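2S Albumin protein (Dolichos, PDB 6IX1) is probably a seed storage albumin built as a four-bladed, hemopexin-type beta-propeller, although no specific biochemical activity is firmly assigned to it. Local coordinates at residues 18-23 against 40-45; 29-34 against 175-180; 111-116 against 132-137; 118-123 against 169-174; 188-193 against 207-212. All coordinates share one frame; numbering follows the deposited sequence.

How the contacts relate
Contact 4 is the buried one, close to the chain's centre, where the innermost strands of successive propeller blades meet through serine, small apolar groups and bound water. The other four lie farther out and are partly buried. Contacts 1 and 5 are alike: in each, the turn end of an inner strand meets the outer strand of its blade and takes a backbone bond from the first residue of the following helix. Contact 2 joins the first and last blades through aromatic rings, shares strand 173-176 with contact 4 and a sulfate ion with contact 5. Contact 3, where a loop covers strand 129-134, combines apolar cover with a lysine-carbonyl bond and reaches contact 4 through Asp119.

Contact 1. Residues 18-23 against 40-45; sequences FFECNK and TNLRLI
Ile45 meets the turn at 20-23 with both its backbone and its side chain. Its N-H gives a nearly straight bond to Asn22 O (Ile45 N to Asn22 O 3.0 Å, 169° at the hydrogen). The side chain continues to the Phe19 ring: CG1 stands beside the backbone N (chi1 -62°) and the chain runs on extended, which carries CD1 to 3.7 Å from Phe19 CD1, while CG1 itself lies in the ring plane at the edge of Phe19. A beta-branched aliphatic chain, with few rotamers, suits this buried corner. Lys23 and Leu44 form an antiparallel, non-hydrogen-bonded pair whose side chains diverge, yet Leu44 CD2 still bends back to 3.6 Å from Asn22 ND2. This is the outer edge of a propeller blade, where a type II' turn from Glu20 to Lys23 joins two strands and the edge strand passes into a helix, with Leu44 as N-cap. On the surface, Lys23 uses its aliphatic part as an apolar group, with CB 3.6 Å from Leu42 CD1, and its NZ reaches Asn22 OD1 at 2.8 Å. That amide's ND2 in turn bonds to Glu59. Arg43, turned away from the turn, bonds through NE to Ser47.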
# COMPACT_ATOMS: atom_id res chain seq x y z
N PHE A 18 4.61 -4.29 -5.88
CA PHE A 18 3.20 -4.43 -6.22
C PHE A 18 2.78 -5.87 -6.05
O PHE A 18 3.42 -6.74 -6.63
CB PHE A 18 2.86 -4.02 -7.65
CG PHE A 18 3.05 -2.57 -8.01
CD1 PHE A 18 2.51 -1.59 -7.26
CD2 PHE A 18 3.72 -2.18 -9.14
CE1 PHE A 18 2.63 -0.27 -7.61
CE2 PHE A 18 3.79 -0.88 -9.54
CZ PHE A 18 3.24 0.10 -8.75
N PHE A 19 1.69 -6.07 -5.29
CA PHE A 19 1.11 -7.41 -5.08
C PHE A 19 -0.18 -7.57 -5.86
O PHE A 19 -1.03 -6.66 -5.88
CB PHE A 19 0.87 -7.64 -3.57
CG PHE A 19 2.17 -7.56 -2.83
CD1 PHE A 19 2.99 -8.65 -2.72
CD2 PHE A 19 2.58 -6.37 -2.33
CE1 PHE A 19 4.24 -8.53 -2.12
CE2 PHE A 19 3.83 -6.26 -1.73
CZ PHE A 19 4.64 -7.34 -1.64
N GLU A 20 -0.30 -8.71 -6.55
CA GLU A 20 -1.42 -9.06 -7.42
C GLU A 20 -1.74 -10.52 -7.11
O GLU A 20 -1.00 -11.42 -7.50
CB GLU A 20 -1.07 -8.82 -8.87
CG GLU A 20 -0.43 -7.47 -9.08
CD GLU A 20 0.83 -7.51 -9.94
OE1 GLU A 20 0.60 -7.07 -10.83
OE2 GLU A 20 1.97 -8.08 -9.64
N CYS A 21 -2.80 -10.71 -6.34
CA CYS A 21 -3.19 -12.03 -5.87
C CYS A 21 -2.01 -12.59 -5.09
O CYS A 21 -1.52 -11.97 -4.16
CB CYS A 21 -3.73 -12.93 -6.98
SG CYS A 21 -5.12 -12.13 -7.76
N ASN A 22 -1.62 -13.79 -5.44
CA ASN A 22 -0.50 -14.53 -4.79
C ASN A 22 0.86 -14.22 -5.40
O ASN A 22 1.83 -14.94 -5.00
CB ASN A 22 -0.75 -16.04 -4.79
CG ASN A 22 -0.84 -16.61 -6.20
OD1 ASN A 22 -1.04 -15.88 -7.16
ND2 ASN A 22 -0.82 -17.92 -6.32
N LYS A 23 0.97 -13.19 -6.20
CA LYS A 23 2.22 -12.89 -6.90
C LYS A 23 2.61 -11.45 -6.72
O LYS A 23 1.86 -10.63 -6.14
CB LYS A 23 2.06 -13.19 -8.38
CG LYS A 23 1.78 -14.68 -8.64
CD LYS A 23 1.54 -15.08 -10.07
CE LYS A 23 0.97 -16.49 -10.20
NZ LYS A 23 -0.47 -16.50 -9.81
N THR A 40 12.02 -7.23 -10.58
CA THR A 40 11.67 -8.67 -10.31
C THR A 40 10.47 -9.03 -11.16
O THR A 40 9.39 -8.44 -10.95
CB THR A 40 11.35 -8.94 -8.83
OG1 THR A 40 12.53 -8.67 -8.08
CG2 THR A 40 10.93 -10.36 -8.53
N ASN A 41 10.68 -9.91 -12.14
CA ASN A 41 9.60 -10.44 -12.97
C ASN A 41 8.55 -11.12 -12.06
O ASN A 41 8.85 -11.67 -11.02
CB ASN A 41 10.11 -11.40 -14.05
CG ASN A 41 10.60 -10.72 -15.30
OD1 ASN A 41 10.07 -9.68 -15.72
ND2 ASN A 41 11.58 -11.35 -15.94
N LEU A 42 7.31 -11.14 -12.55
CA LEU A 42 6.16 -11.66 -11.81
C LEU A 42 6.56 -12.96 -11.12
O LEU A 42 7.00 -13.90 -11.76
CB LEU A 42 4.98 -11.89 -12.72
CG LEU A 42 3.67 -12.26 -12.03
CD1 LEU A 42 3.12 -11.13 -11.20
CD2 LEU A 42 2.66 -12.67 -13.09
N ARG A 43 6.38 -13.04 -9.80
CA ARG A 43 6.92 -14.11 -8.94
C ARG A 43 5.91 -14.39 -7.87
O ARG A 43 5.33 -13.45 -7.34
CB ARG A 43 8.31 -13.71 -8.34
CG ARG A 43 9.06 -14.70 -7.50
CD ARG A 43 10.42 -14.06 -7.24
NE ARG A 43 11.37 -14.93 -6.60
CZ ARG A 43 12.50 -14.53 -6.03
NH1 ARG A 43 12.79 -13.24 -5.94
NH2 ARG A 43 13.27 -15.43 -5.45
N LEU A 44 5.83 -15.61 -7.44
CA LEU A 44 4.98 -15.92 -6.27
C LEU A 44 5.58 -15.18 -5.10
O LEU A 44 6.80 -15.13 -4.82
CB LEU A 44 4.98 -17.41 -5.95
CG LEU A 44 4.25 -18.31 -6.91
CD1 LEU A 44 4.58 -19.75 -6.57
CD2 LEU A 44 2.79 -18.07 -6.75
N ILE A 45 4.70 -14.65 -4.25
CA ILE A 45 5.09 -14.12 -2.92
C ILE A 45 5.89 -15.14 -2.11
O ILE A 45 6.91 -14.79 -1.51
CB ILE A 45 3.86 -13.59 -2.19
CG1 ILE A 45 3.17 -12.42 -2.94
CG2 ILE A 45 4.12 -13.27 -0.74
CD1 ILE A 45 1.77 -12.16 -2.52

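Contact 2. Residues 29-34 against 175-180; sequences YTPGKT and FASHKE. With SO4 (sulfate ion), chain D.
Tyr29 packs on Phe175 and His178 in an aromatic cluster that ties the first blade of the four-bladed propeller to the last. With chi1 at 66°, CG sits between the backbone N and the carbonyl carbon, and the ring is sent from CB straight toward segment 175-180. Midway along the ring, one face takes the edge of Phe175, a T-shaped stack with planes at 84° and centroids 5.3 Å apart. Farther out, CE2 has Ser177 OG at its edge, near the ring plane, while CZ lies 3.8 Å from Phe175 CE2. The tip is a polar group in a buried place, and it is well provided for: His178 N donates to Tyr29 OH over 2.7 Å, and the same OH shares a hydrogen bond with ND1 of the His178 ring. Tyrosine suits the site because it offers an apolar face and a polar end. His178 is itself steadied by a bond from NE2 to Ser10 O, and Ser177 OG accepts from Lys179 N in an ST turn. Beyond Tyr29, Pro31 CB rests 4.4 Å from Lys179 CD. Pro31 and Gly32 occupy the middle of a type II turn, where a rigid proline and a glycine with positive phi fit naturally, and Gly32 N points at sulfate oxygen O2, 2.8 Å away with an angle of 171° at the hydrogen.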
# COMPACT_ATOMS: atom_id res chain seq x y z
N TYR A 29 10.66 2.80 -10.68
CA TYR A 29 9.59 3.70 -11.22
C TYR A 29 10.14 5.10 -11.44
O TYR A 29 11.12 5.52 -10.84
CB TYR A 29 8.31 3.67 -10.38
CG TYR A 29 8.43 4.22 -9.02
CD1 TYR A 29 8.92 3.47 -7.98
CD2 TYR A 29 7.94 5.50 -8.78
CE1 TYR A 29 8.98 3.99 -6.71
CE2 TYR A 29 8.09 6.05 -7.53
CZ TYR A 29 8.61 5.30 -6.49
OH TYR A 29 8.66 5.93 -5.27
N THR A 30 9.36 5.81 -12.24
CA THR A 30 9.81 7.09 -12.80
C THR A 30 8.64 8.06 -12.70
O THR A 30 7.75 8.09 -13.53
CB THR A 30 10.32 6.95 -14.23
OG1 THR A 30 9.27 6.43 -15.09
CG2 THR A 30 11.54 6.06 -14.25
N PRO A 31 8.56 8.92 -11.65
CA PRO A 31 7.45 9.86 -11.56
C PRO A 31 7.32 10.72 -12.80
O PRO A 31 8.32 11.24 -13.33
CB PRO A 31 7.84 10.72 -10.35
CG PRO A 31 8.58 9.74 -9.46
CD PRO A 31 9.38 8.91 -10.43
N GLY A 32 6.10 10.84 -13.30
CA GLY A 32 5.78 11.77 -14.37
C GLY A 32 6.12 11.26 -15.76
O GLY A 32 5.92 12.04 -16.67
N LYS A 33 6.53 10.01 -15.92
CA LYS A 33 7.07 9.44 -17.17
C LYS A 33 6.64 7.97 -17.25
O LYS A 33 6.67 7.36 -16.19
CB LYS A 33 8.63 9.53 -17.24
CG LYS A 33 9.33 10.78 -16.83
CD LYS A 33 10.73 10.58 -17.15
CE LYS A 33 11.22 11.44 -18.31
NZ LYS A 33 11.75 12.76 -17.87
N THR A 34 6.49 7.45 -18.46
CA THR A 34 6.19 6.03 -18.66
C THR A 34 7.47 5.21 -18.78
O THR A 34 7.46 4.26 -19.53
CB THR A 34 5.33 5.84 -19.88
OG1 THR A 34 5.99 6.35 -21.04
CG2 THR A 34 4.00 6.52 -19.73
N PHE A 175 0.74 3.60 -2.48
CA PHE A 175 2.06 3.71 -1.83
C PHE A 175 2.55 5.15 -1.87
O PHE A 175 2.23 5.94 -2.77
CB PHE A 175 3.09 2.75 -2.48
CG PHE A 175 3.58 3.13 -3.83
CD1 PHE A 175 2.82 2.86 -4.95
CD2 PHE A 175 4.83 3.71 -3.99
CE1 PHE A 175 3.30 3.18 -6.22
CE2 PHE A 175 5.28 4.06 -5.26
CZ PHE A 175 4.52 3.83 -6.36
N ALA A 176 3.37 5.49 -0.90
CA ALA A 176 4.01 6.78 -0.89
C ALA A 176 5.19 6.78 -1.88
O ALA A 176 5.94 5.81 -1.94
CB ALA A 176 4.60 7.01 0.48
N SER A 177 5.32 7.86 -2.61
CA SER A 177 6.46 7.99 -3.54
C SER A 177 7.75 8.30 -2.82
O SER A 177 7.72 8.85 -1.71
CB SER A 177 6.16 9.09 -4.53
OG SER A 177 7.16 9.19 -5.48
N HIS A 178 8.86 7.98 -3.45
CA HIS A 178 10.15 8.53 -3.00
C HIS A 178 10.23 10.03 -3.20
O HIS A 178 11.07 10.66 -2.59
CB HIS A 178 11.28 7.81 -3.77
CG HIS A 178 11.47 6.40 -3.28
ND1 HIS A 178 10.78 5.33 -3.78
CD2 HIS A 178 12.28 5.90 -2.31
CE1 HIS A 178 11.18 4.24 -3.17
NE2 HIS A 178 12.07 4.56 -2.27
N LYS A 179 9.41 10.51 -4.12
CA LYS A 179 9.34 11.96 -4.33
C LYS A 179 8.30 12.54 -3.38
O LYS A 179 7.10 12.40 -3.59
CB LYS A 179 9.00 12.29 -5.77
CG LYS A 179 8.96 13.76 -6.12
CD LYS A 179 8.56 14.02 -7.56
CE LYS A 179 8.30 15.48 -7.86
NZ LYS A 179 9.52 16.26 -7.59
N GLU A 180 8.74 13.03 -2.24
CA GLU A 180 7.81 13.52 -1.21
C GLU A 180 7.22 14.82 -1.69
O GLU A 180 7.90 15.54 -2.40
CB GLU A 180 8.54 13.74 0.10
CG GLU A 180 9.00 12.43 0.74
CD GLU A 180 9.52 12.70 2.14
OE1 GLU A 180 10.22 13.69 2.32
OE2 GLU A 180 9.31 11.91 3.01
S SO4 D . 3.07 8.95 -12.90
O1 SO4 D . 3.51 9.38 -14.18
O2 SO4 D . 4.09 9.34 -11.98
O3 SO4 D . 2.95 7.58 -12.86
O4 SO4 D . 1.81 9.51 -12.51

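Contact 3. Residues 111-116 against 132-137; sequences NTVFED and LFKGNK
Apolar contacts centre on Phe114, whose ring lies against Leu132 and Lys134. Leu132 CB sits over one face in a CH-pi contact, 4.0 Å from the centroid of the Phe114 ring and 30° off its normal. Phe114 CE1 is also 3.7 Å from Lys134 CB, and the backbone carbon of Phe133 lies near the ring plane at the edge. A flat, wide side chain suits this task, as it covers the alternating residues 132 and 134, which both point toward the loop, along with the backbone between them. The contact joins a propeller blade to the connecting loop 111-116, which precedes the blade's innermost strand; Ile152 of the same blade packs against Val113 and Phe114. The polar contact is made by Lys134. Its CG is anti to the backbone N (chi1 179°), and bends at chi2 and chi4 curl the chain round Val113 O, bringing NZ to 2.9 Å from that atom, nearly along the C=O axis. NZ has its strongest partner in Gly117 O, so one ammonium group gathers two nearby carbonyls. Within the loop, an ST turn, with Phe114 N donating to Thr112 OG1 over 3.2 Å, and a type I turn from Thr112 to Glu115 position Phe114.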
# COMPACT_ATOMS: atom_id res chain seq x y z
N ASN A 111 -12.47 -3.62 17.24
CA ASN A 111 -13.83 -3.09 17.21
C ASN A 111 -14.06 -1.99 16.21
O ASN A 111 -15.21 -1.54 16.17
CB ASN A 111 -14.32 -2.71 18.60
CG ASN A 111 -14.22 -3.86 19.59
OD1 ASN A 111 -14.54 -5.00 19.26
ND2 ASN A 111 -13.66 -3.58 20.75
N THR A 112 -13.03 -1.59 15.50
CA THR A 112 -13.15 -0.56 14.46
C THR A 112 -13.43 -1.15 13.08
O THR A 112 -13.30 -2.35 12.88
CB THR A 112 -11.96 0.40 14.39
OG1 THR A 112 -10.91 -0.26 13.67
CG2 THR A 112 -11.57 0.94 15.72
N VAL A 113 -13.67 -0.28 12.10
CA VAL A 113 -13.87 -0.75 10.70
C VAL A 113 -12.63 -1.49 10.14
O VAL A 113 -12.79 -2.26 9.15
CB VAL A 113 -14.22 0.41 9.77
CG1 VAL A 113 -15.59 0.98 10.13
CG2 VAL A 113 -13.10 1.44 9.68
N PHE A 114 -11.49 -1.36 10.74
CA PHE A 114 -10.25 -1.95 10.24
C PHE A 114 -10.05 -3.37 10.76
O PHE A 114 -9.17 -4.08 10.23
CB PHE A 114 -9.05 -1.10 10.63
CG PHE A 114 -9.02 0.25 9.97
CD1 PHE A 114 -8.96 0.43 8.61
CD2 PHE A 114 -9.24 1.38 10.73
CE1 PHE A 114 -9.03 1.69 8.04
CE2 PHE A 114 -9.28 2.64 10.18
CZ PHE A 114 -9.17 2.78 8.85
N GLU A 115 -10.77 -3.79 11.78
CA GLU A 115 -10.37 -5.07 12.44
C GLU A 115 -10.50 -6.29 11.51
O GLU A 115 -9.75 -7.21 11.67
CB GLU A 115 -11.15 -5.29 13.71
CG GLU A 115 -12.58 -5.67 13.61
CD GLU A 115 -13.21 -6.06 14.96
OE1 GLU A 115 -12.44 -6.15 16.02
OE2 GLU A 115 -14.42 -6.24 14.95
N ASP A 116 -11.42 -6.30 10.57
CA ASP A 116 -11.61 -7.49 9.71
C ASP A 116 -10.81 -7.39 8.41
O ASP A 116 -10.86 -8.33 7.63
CB ASP A 116 -13.10 -7.68 9.36
CG ASP A 116 -14.01 -7.92 10.54
OD1 ASP A 116 -13.56 -8.65 11.38
OD2 ASP A 116 -15.13 -7.39 10.54
N LEU A 132 -4.63 4.61 6.62
CA LEU A 132 -5.39 3.36 6.52
C LEU A 132 -6.76 3.64 5.87
O LEU A 132 -7.44 4.55 6.33
CB LEU A 132 -5.58 2.70 7.89
CG LEU A 132 -4.32 2.47 8.73
CD1 LEU A 132 -4.75 1.83 10.00
CD2 LEU A 132 -3.29 1.55 8.08
N PHE A 133 -7.14 2.82 4.88
CA PHE A 133 -8.37 3.03 4.14
C PHE A 133 -9.21 1.77 4.22
O PHE A 133 -8.67 0.66 4.08
CB PHE A 133 -8.10 3.31 2.67
CG PHE A 133 -7.32 4.58 2.49
CD1 PHE A 133 -8.00 5.78 2.45
CD2 PHE A 133 -5.90 4.61 2.41
CE1 PHE A 133 -7.32 7.00 2.35
CE2 PHE A 133 -5.25 5.82 2.29
CZ PHE A 133 -5.94 7.00 2.21
N LYS A 134 -10.52 1.94 4.46
CA LYS A 134 -11.46 0.80 4.47
C LYS A 134 -12.80 1.31 3.98
O LYS A 134 -13.39 2.24 4.61
CB LYS A 134 -11.67 0.20 5.88
CG LYS A 134 -12.64 -0.96 5.95
CD LYS A 134 -12.29 -2.15 5.10
CE LYS A 134 -13.13 -3.34 5.43
NZ LYS A 134 -12.76 -3.80 6.75
N GLY A 135 -13.32 0.76 2.87
CA GLY A 135 -14.48 1.40 2.25
C GLY A 135 -14.25 2.86 2.01
O GLY A 135 -13.16 3.25 1.60
N ASN A 136 -15.23 3.69 2.28
CA ASN A 136 -15.11 5.15 2.08
C ASN A 136 -14.59 5.86 3.31
O ASN A 136 -14.65 7.09 3.38
CB ASN A 136 -16.41 5.73 1.62
CG ASN A 136 -17.47 5.92 2.69
OD1 ASN A 136 -17.40 5.24 3.70
ND2 ASN A 136 -18.42 6.81 2.39
N LYS A 137 -13.97 5.11 4.20
CA LYS A 137 -13.47 5.61 5.47
C LYS A 137 -11.92 5.53 5.51
O LYS A 137 -11.30 4.73 4.82
CB LYS A 137 -14.04 4.83 6.64
CG LYS A 137 -15.55 4.82 6.79
CD LYS A 137 -16.15 6.10 7.23
CE LYS A 137 -17.67 6.06 7.33
NZ LYS A 137 -18.34 6.44 6.04

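Contact 4. Residues 118-123 against 169-174; sequences IDSAFR and SGIDAS
Ile171 meets Asp119 and Ser120 with its backbone N, its carbonyl O and one side-chain branch. Its carbonyl O lies 3.3 Å from Asp119 CB, its N donates to a water that is also bonded to Asp119 OD2, and its CG2 rests 3.8 Å from Ser120 CB. That carboxylate oxygen also accepts from Gly135 N, so aspartate here links a turn of its own blade to the next. Asp172 points away and gives OD2 to Gly188 N instead. Ala173, a small residue in a buried position, also turns its methyl away. Ser174 faces the other strand: with chi1 at 51°, OG stands between the backbone N and the carbonyl carbon and donates to Ala121 O over 2.8 Å, approaching 82° out of the carbonyl plane. The same hydroxyl lies at the edge of the Phe122 ring, 3.7 Å from CD2. Its link to Ser120 OG is doubtful. Classic beta bulges at Asp119-Ser120 and Asp172-Ala173 mark both strands, the innermost ones of successive blades in a hemopexin-type propeller.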
# COMPACT_ATOMS: atom_id res chain seq x y z
N ILE A 118 -8.06 -4.33 6.02
CA ILE A 118 -7.75 -2.97 5.55
C ILE A 118 -7.69 -3.01 4.04
O ILE A 118 -7.03 -3.94 3.51
CB ILE A 118 -6.47 -2.45 6.26
CG1 ILE A 118 -6.56 -2.64 7.79
CG2 ILE A 118 -6.22 -1.00 5.86
CD1 ILE A 118 -5.46 -2.09 8.55
N ASP A 119 -8.26 -2.01 3.37
CA ASP A 119 -8.17 -2.04 1.89
C ASP A 119 -6.81 -1.55 1.42
O ASP A 119 -6.30 -2.16 0.45
CB ASP A 119 -9.23 -1.13 1.29
CG ASP A 119 -10.68 -1.59 1.42
OD1 ASP A 119 -10.89 -2.81 1.72
OD2 ASP A 119 -11.59 -0.76 1.30
N SER A 120 -6.31 -0.50 2.00
CA SER A 120 -5.11 0.12 1.44
C SER A 120 -4.44 0.96 2.51
O SER A 120 -5.13 1.29 3.51
CB SER A 120 -5.42 1.00 0.24
OG SER A 120 -4.31 1.23 -0.56
N ALA A 121 -3.19 1.33 2.29
CA ALA A 121 -2.47 2.13 3.23
C ALA A 121 -1.29 2.80 2.58
O ALA A 121 -0.77 2.22 1.60
CB ALA A 121 -1.97 1.28 4.33
N PHE A 122 -0.79 3.90 3.12
CA PHE A 122 0.47 4.43 2.59
C PHE A 122 1.13 5.23 3.66
O PHE A 122 0.42 5.73 4.56
CB PHE A 122 0.34 5.23 1.30
CG PHE A 122 -0.38 6.55 1.33
CD1 PHE A 122 0.25 7.70 1.66
CD2 PHE A 122 -1.73 6.63 1.02
CE1 PHE A 122 -0.42 8.89 1.61
CE2 PHE A 122 -2.41 7.81 0.91
CZ PHE A 122 -1.74 8.93 1.29
N ARG A 123 2.43 5.36 3.60
CA ARG A 123 3.23 6.06 4.59
C ARG A 123 3.15 7.57 4.44
O ARG A 123 3.35 8.11 3.35
CB ARG A 123 4.66 5.56 4.41
CG ARG A 123 5.70 6.11 5.40
CD ARG A 123 5.50 5.66 6.80
NE ARG A 123 6.63 5.92 7.62
CZ ARG A 123 6.89 7.04 8.32
NH1 ARG A 123 5.96 8.00 8.39
NH2 ARG A 123 7.96 7.19 9.05
N SER A 169 -14.91 6.73 -2.74
CA SER A 169 -15.65 5.56 -2.21
C SER A 169 -14.72 4.43 -1.75
O SER A 169 -15.20 3.46 -1.23
CB SER A 169 -16.57 5.06 -3.30
OG SER A 169 -15.85 4.41 -4.37
N GLY A 170 -13.40 4.62 -1.91
CA GLY A 170 -12.42 3.59 -1.50
C GLY A 170 -11.26 3.48 -2.45
O GLY A 170 -11.31 4.00 -3.57
N ILE A 171 -10.22 2.91 -1.89
CA ILE A 171 -8.88 2.75 -2.54
C ILE A 171 -8.52 1.26 -2.43
O ILE A 171 -8.66 0.69 -1.37
CB ILE A 171 -7.86 3.69 -1.85
CG1 ILE A 171 -8.35 5.14 -1.93
CG2 ILE A 171 -6.49 3.50 -2.42
CD1 ILE A 171 -7.54 6.15 -1.20
N ASP A 172 -8.07 0.64 -3.55
CA ASP A 172 -7.63 -0.77 -3.57
C ASP A 172 -6.16 -0.92 -3.18
O ASP A 172 -5.79 -1.98 -2.67
CB ASP A 172 -7.86 -1.39 -4.93
CG ASP A 172 -9.33 -1.63 -5.22
OD1 ASP A 172 -10.13 -1.77 -4.28
OD2 ASP A 172 -9.67 -1.63 -6.41
N ALA A 173 -5.30 0.06 -3.51
CA ALA A 173 -3.87 -0.08 -3.19
C ALA A 173 -3.27 1.32 -3.22
O ALA A 173 -3.84 2.22 -3.89
CB ALA A 173 -3.14 -1.00 -4.18
N SER A 174 -2.13 1.50 -2.59
CA SER A 174 -1.49 2.83 -2.59
C SER A 174 -0.06 2.65 -2.11
O SER A 174 0.20 1.75 -1.36
CB SER A 174 -2.26 3.81 -1.65
OG SER A 174 -2.47 3.24 -0.33
O HOH W 1 -10.77 2.00 0.81
O HOH W 2 -6.41 -3.94 -1.18

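Contact 5. Residues 188-193 against 207-212; sequences GAQYVR and GKVRPI. With SO4 (sulfate ion), chain D.
Tyr191 and Arg210 both have CG in the crowded position between backbone N and carbonyl carbon (chi1 83° and 65°); paired across the strands, they leave the same face of the sheet, and these torsions lay them side by side. Arg210 CG packs 3.4 Å from Tyr191 CE1, and the guanidinium plane is turned 28° from the ring. The backbones make an antiparallel hydrogen-bonded pair, Tyr191 N to Arg210 O at 2.9 Å and Arg210 N to Tyr191 O at 3.0 Å. Next comes the non-hydrogen-bonded pair Gln190-Pro211, where proline's missing N-H costs nothing. This is the outer hairpin of the last propeller blade, and Pro211 is the N-cap of the helix that follows. Ile212, the first helical residue, donates to Ala189 O (N to O 2.8 Å), and its CD1 lies 3.4 Å from Gly188 O. On the other face, Val192 CG2 meets Val209 CG2 at 3.9 Å. Where the outer strand turns a corner at Gly207, a water bridges Arg193 N and Lys208 O. Tyr191 OH donates to sulfate O3 over 2.9 Å, while Arg193 turns one guanidinium face, near its rim, to sulfate O2 and keeps NH1 in a salt bridge with Glu182.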
# COMPACT_ATOMS: atom_id res chain seq x y z
N GLY A 188 -9.32 -0.34 -8.83
CA GLY A 188 -9.54 -1.18 -10.01
C GLY A 188 -8.49 -0.96 -11.06
O GLY A 188 -7.30 -1.02 -10.72
N ALA A 189 -8.95 -0.58 -12.24
CA ALA A 189 -8.10 -0.41 -13.44
C ALA A 189 -7.34 0.93 -13.47
O ALA A 189 -6.47 1.12 -14.35
CB ALA A 189 -9.02 -0.50 -14.64
N GLN A 190 -7.62 1.82 -12.53
CA GLN A 190 -7.24 3.25 -12.62
C GLN A 190 -6.33 3.61 -11.44
O GLN A 190 -6.27 2.95 -10.40
CB GLN A 190 -8.47 4.18 -12.51
CG GLN A 190 -9.46 4.22 -13.63
CD GLN A 190 -10.63 5.08 -13.22
OE1 GLN A 190 -11.15 5.04 -12.06
NE2 GLN A 190 -11.05 5.82 -14.21
N TYR A 191 -5.66 4.70 -11.65
CA TYR A 191 -4.85 5.30 -10.59
C TYR A 191 -4.80 6.82 -10.69
O TYR A 191 -5.16 7.39 -11.71
CB TYR A 191 -3.41 4.77 -10.56
CG TYR A 191 -2.40 5.40 -11.51
CD1 TYR A 191 -2.54 5.29 -12.86
CD2 TYR A 191 -1.44 6.23 -11.02
CE1 TYR A 191 -1.62 5.87 -13.73
CE2 TYR A 191 -0.48 6.80 -11.83
CZ TYR A 191 -0.58 6.59 -13.19
OH TYR A 191 0.33 7.05 -14.10
N VAL A 192 -4.33 7.43 -9.65
CA VAL A 192 -3.98 8.84 -9.64
C VAL A 192 -2.79 9.09 -8.73
O VAL A 192 -2.56 8.34 -7.81
CB VAL A 192 -5.19 9.70 -9.19
CG1 VAL A 192 -5.50 9.53 -7.71
CG2 VAL A 192 -5.05 11.15 -9.60
N ARG A 193 -2.07 10.16 -9.09
CA ARG A 193 -0.95 10.60 -8.29
C ARG A 193 -1.41 11.86 -7.57
O ARG A 193 -1.97 12.75 -8.20
CB ARG A 193 0.27 10.85 -9.14
CG ARG A 193 1.47 11.38 -8.37
CD ARG A 193 2.75 11.30 -9.12
NE ARG A 193 2.68 12.01 -10.38
CZ ARG A 193 3.66 12.74 -10.96
NH1 ARG A 193 4.74 13.09 -10.27
NH2 ARG A 193 3.54 13.13 -12.22
N GLY A 207 -1.63 15.73 -12.33
CA GLY A 207 -2.20 15.11 -13.54
C GLY A 207 -3.61 14.60 -13.37
O GLY A 207 -4.30 15.14 -12.49
N LYS A 208 -4.01 13.53 -14.08
CA LYS A 208 -5.41 13.11 -14.19
C LYS A 208 -5.54 11.70 -13.57
O LYS A 208 -4.56 10.91 -13.60
CB LYS A 208 -5.89 13.18 -15.66
CG LYS A 208 -5.73 14.56 -16.29
CD LYS A 208 -5.07 14.62 -17.67
CE LYS A 208 -3.65 14.09 -17.57
NZ LYS A 208 -2.55 15.10 -17.66
N VAL A 209 -6.75 11.29 -13.23
CA VAL A 209 -7.13 9.87 -13.04
C VAL A 209 -7.03 9.19 -14.39
O VAL A 209 -7.56 9.73 -15.41
CB VAL A 209 -8.53 9.74 -12.44
CG1 VAL A 209 -8.88 8.28 -12.33
CG2 VAL A 209 -8.63 10.45 -11.08
N ARG A 210 -6.34 8.06 -14.44
CA ARG A 210 -6.10 7.38 -15.72
C ARG A 210 -5.87 5.91 -15.48
O ARG A 210 -5.59 5.45 -14.40
CB ARG A 210 -4.89 8.00 -16.42
CG ARG A 210 -3.61 7.79 -15.66
CD ARG A 210 -2.48 8.75 -15.98
NE ARG A 210 -1.87 8.47 -17.27
CZ ARG A 210 -0.59 8.62 -17.53
NH1 ARG A 210 0.28 8.94 -16.59
NH2 ARG A 210 -0.17 8.39 -18.74
N PRO A 211 -6.02 5.09 -16.54
CA PRO A 211 -5.75 3.67 -16.44
C PRO A 211 -4.29 3.40 -16.05
O PRO A 211 -3.34 4.08 -16.53
CB PRO A 211 -6.02 3.13 -17.84
CG PRO A 211 -7.03 4.12 -18.41
CD PRO A 211 -6.51 5.46 -17.88
N ILE A 212 -4.11 2.47 -15.14
CA ILE A 212 -2.76 2.07 -14.66
C ILE A 212 -1.88 1.78 -15.85
O ILE A 212 -0.74 2.21 -15.87
CB ILE A 212 -2.92 0.83 -13.79
CG1 ILE A 212 -3.64 1.16 -12.46
CG2 ILE A 212 -1.55 0.23 -13.50
CD1 ILE A 212 -4.15 -0.03 -11.67
S SO4 D . 3.07 8.95 -12.90
O1 SO4 D . 3.51 9.38 -14.18
O2 SO4 D . 4.09 9.34 -11.98
O3 SO4 D . 2.95 7.58 -12.86
O4 SO4 D . 1.81 9.51 -12.51
O HOH W 3 -2.17 11.21 -11.79